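Side-chain contact in transcriptional regulator (Bacillus halodurans, PDB 1Z4E), which has a GNAT fold and is probably an acyltransferase that transfers acyl groups other than amino-acyl ones: residues V72-Y77 with E112-R117. Sequence-based numbering, arbitrary orientation.
Sequences VTFTPY and ERAKER
Phe74 sets its CG anti to its own carbonyl carbon (chi1 -51°), which sends the ring off strand 65-76 toward the end of helix 102-116; Arg117, just past that end, bends at chi2 (-63°) to lay its chain across the ring. The two side chains cross at about a right angle. Arg117 CG sits almost exactly above the middle of the ring, 3.8 Å from the Phe74 centroid, in a CH-pi contact. Further along, the guanidinium hangs beyond the rim, past the CD2-CE2 bond and raised above the ring plane, tilted against the ring rather than stacked flat on it; NH1 of Arg117 comes to 3.1 Å from Phe74 CD2, a tight approach, and CE2 of Phe74 lies against one guanidinium face. Two more helix residues meet the ring obliquely: Arg113 CG is 3.6 Å from Phe74 CZ, and Ala114 puts its CA 3.7 Å from Phe74 CE1, with its methyl close by. The small Ala114 side chain probably allows the helix backbone to come this near. Both arginines carry their charge past the ring to Glu56, which forms salt bridges with each NH2, while Arg113 NH2 also reaches Glu9. Truncating Phe74 to an alanine would probably open a gap beneath helix 102-116 and leave the Arg117 chain without the face it rests on. In the GNAT fold this is a helix-on-sheet junction: the ring fills the space between strand 65-76 and helix 102-116, touching Ala86 of strand 84-93, Glu56 of strand 55-62 and Cys119, where strand 119-127 begins after the helix.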
loop_
_atom_site.group_PDB
_atom_site.type_symbol
_atom_site.label_atom_id
_atom_site.label_comp_id
_atom_site.label_asym_id
_atom_site.label_seq_id
_atom_site.Cartn_x
_atom_site.Cartn_y
_atom_site.Cartn_z
ATOM N N VAL A 72 -2.987 0.401 9.477
ATOM C CA VAL A 72 -2.351 1.521 8.810
ATOM C C VAL A 72 -0.851 1.248 8.772
ATOM O O VAL A 72 -0.266 0.780 9.758
ATOM C CB VAL A 72 -2.667 2.856 9.527
ATOM C CG1 VAL A 72 -2.100 2.844 10.941
ATOM C CG2 VAL A 72 -2.109 4.030 8.720
ATOM N N THR A 73 -0.246 1.503 7.615
ATOM C CA THR A 73 1.181 1.275 7.410
ATOM C C THR A 73 1.843 2.560 6.912
ATOM O O THR A 73 1.362 3.190 5.964
ATOM C CB THR A 73 1.413 0.165 6.366
ATOM O OG1 THR A 73 1.042 0.648 5.070
ATOM C CG2 THR A 73 0.561 -1.044 6.678
ATOM N N PHE A 74 2.943 2.940 7.559
ATOM C CA PHE A 74 3.687 4.150 7.214
ATOM C C PHE A 74 4.936 3.685 6.485
ATOM O O PHE A 74 5.739 2.941 7.044
ATOM C CB PHE A 74 4.056 4.902 8.491
ATOM C CG PHE A 74 2.889 5.140 9.398
ATOM C CD1 PHE A 74 1.911 6.070 9.068
ATOM C CD2 PHE A 74 2.747 4.405 10.573
ATOM C CE1 PHE A 74 0.800 6.265 9.895
ATOM C CE2 PHE A 74 1.646 4.588 11.405
ATOM C CZ PHE A 74 0.669 5.519 11.067
ATOM N N THR A 75 5.102 4.137 5.248
ATOM C CA THR A 75 6.218 3.689 4.414
ATOM C C THR A 75 6.920 4.806 3.633
ATOM O O THR A 75 6.275 5.730 3.150
ATOM C CB THR A 75 5.690 2.655 3.378
ATOM O OG1 THR A 75 4.932 1.650 4.062
ATOM C CG2 THR A 75 6.838 1.992 2.607
ATOM N N PRO A 76 8.259 4.734 3.514
ATOM C CA PRO A 76 8.993 5.761 2.764
ATOM C C PRO A 76 9.023 5.385 1.282
ATOM O O PRO A 76 9.066 4.205 0.939
ATOM C CB PRO A 76 10.385 5.717 3.387
ATOM C CG PRO A 76 10.542 4.255 3.739
ATOM C CD PRO A 76 9.181 3.919 4.333
ATOM N N TYR A 77 8.992 6.393 0.418
ATOM C CA TYR A 77 9.042 6.208 -1.027
ATOM C C TYR A 77 9.951 7.312 -1.576
ATOM O O TYR A 77 10.208 8.301 -0.890
ATOM C CB TYR A 77 7.646 6.369 -1.641
ATOM C CG TYR A 77 6.623 5.369 -1.156
ATOM C CD1 TYR A 77 6.421 4.157 -1.820
ATOM C CD2 TYR A 77 5.856 5.635 -0.028
ATOM C CE1 TYR A 77 5.461 3.232 -1.361
ATOM C CE2 TYR A 77 4.914 4.736 0.434
ATOM C CZ TYR A 77 4.714 3.543 -0.229
ATOM O OH TYR A 77 3.748 2.687 0.246
ATOM N N GLU A 112 -4.614 11.723 11.378
ATOM C CA GLU A 112 -3.833 12.592 12.253
ATOM C C GLU A 112 -2.553 11.877 12.657
ATOM O O GLU A 112 -1.498 12.494 12.812
ATOM C CB GLU A 112 -4.638 12.971 13.499
ATOM C CG GLU A 112 -5.692 14.015 13.202
ATOM C CD GLU A 112 -5.105 15.205 12.463
ATOM O OE1 GLU A 112 -4.129 15.788 12.987
ATOM O OE2 GLU A 112 -5.612 15.547 11.365
ATOM N N ARG A 113 -2.667 10.568 12.835
ATOM C CA ARG A 113 -1.538 9.724 13.197
ATOM C C ARG A 113 -0.499 9.831 12.076
ATOM O O ARG A 113 0.689 10.031 12.332
ATOM C CB ARG A 113 -2.019 8.277 13.335
ATOM C CG ARG A 113 -0.976 7.273 13.798
ATOM C CD ARG A 113 -0.998 7.115 15.300
ATOM N NE ARG A 113 -0.320 5.896 15.741
ATOM C CZ ARG A 113 -0.065 5.613 17.016
ATOM N NH1 ARG A 113 -0.433 6.463 17.966
ATOM N NH2 ARG A 113 0.557 4.488 17.342
ATOM N N ALA A 114 -0.964 9.708 10.834
ATOM C CA ALA A 114 -0.094 9.799 9.662
ATOM C C ALA A 114 0.623 11.146 9.598
ATOM O O ALA A 114 1.822 11.195 9.320
ATOM C CB ALA A 114 -0.900 9.580 8.388
ATOM N N LYS A 115 -0.106 12.235 9.834
ATOM C CA LYS A 115 0.504 13.564 9.812
ATOM C C LYS A 115 1.597 13.615 10.880
ATOM O O LYS A 115 2.692 14.135 10.641
ATOM C CB LYS A 115 -0.538 14.652 10.093
ATOM C CG LYS A 115 -1.575 14.834 8.997
ATOM C CD LYS A 115 -2.607 15.865 9.417
ATOM C CE LYS A 115 -3.667 16.089 8.348
ATOM N NZ LYS A 115 -4.703 17.045 8.838
ATOM N N GLU A 116 1.290 13.072 12.057
ATOM C CA GLU A 116 2.248 13.029 13.163
ATOM C C GLU A 116 3.533 12.316 12.750
ATOM O O GLU A 116 4.628 12.723 13.144
ATOM C CB GLU A 116 1.649 12.291 14.363
ATOM C CG GLU A 116 0.752 13.123 15.254
ATOM C CD GLU A 116 -0.059 12.263 16.212
ATOM O OE1 GLU A 116 0.395 11.145 16.544
ATOM O OE2 GLU A 116 -1.147 12.705 16.635
ATOM N N ARG A 117 3.389 11.245 11.971
ATOM C CA ARG A 117 4.532 10.461 11.506
ATOM C C ARG A 117 5.287 11.138 10.368
ATOM O O ARG A 117 6.294 10.616 9.892
ATOM C CB ARG A 117 4.081 9.078 11.022
ATOM C CG ARG A 117 3.493 8.183 12.085
ATOM C CD ARG A 117 4.500 7.845 13.169
ATOM N NE ARG A 117 3.888 6.989 14.178
ATOM C CZ ARG A 117 3.875 5.660 14.140
ATOM N NH1 ARG A 117 4.456 5.002 13.144
ATOM N NH2 ARG A 117 3.257 4.986 15.098
#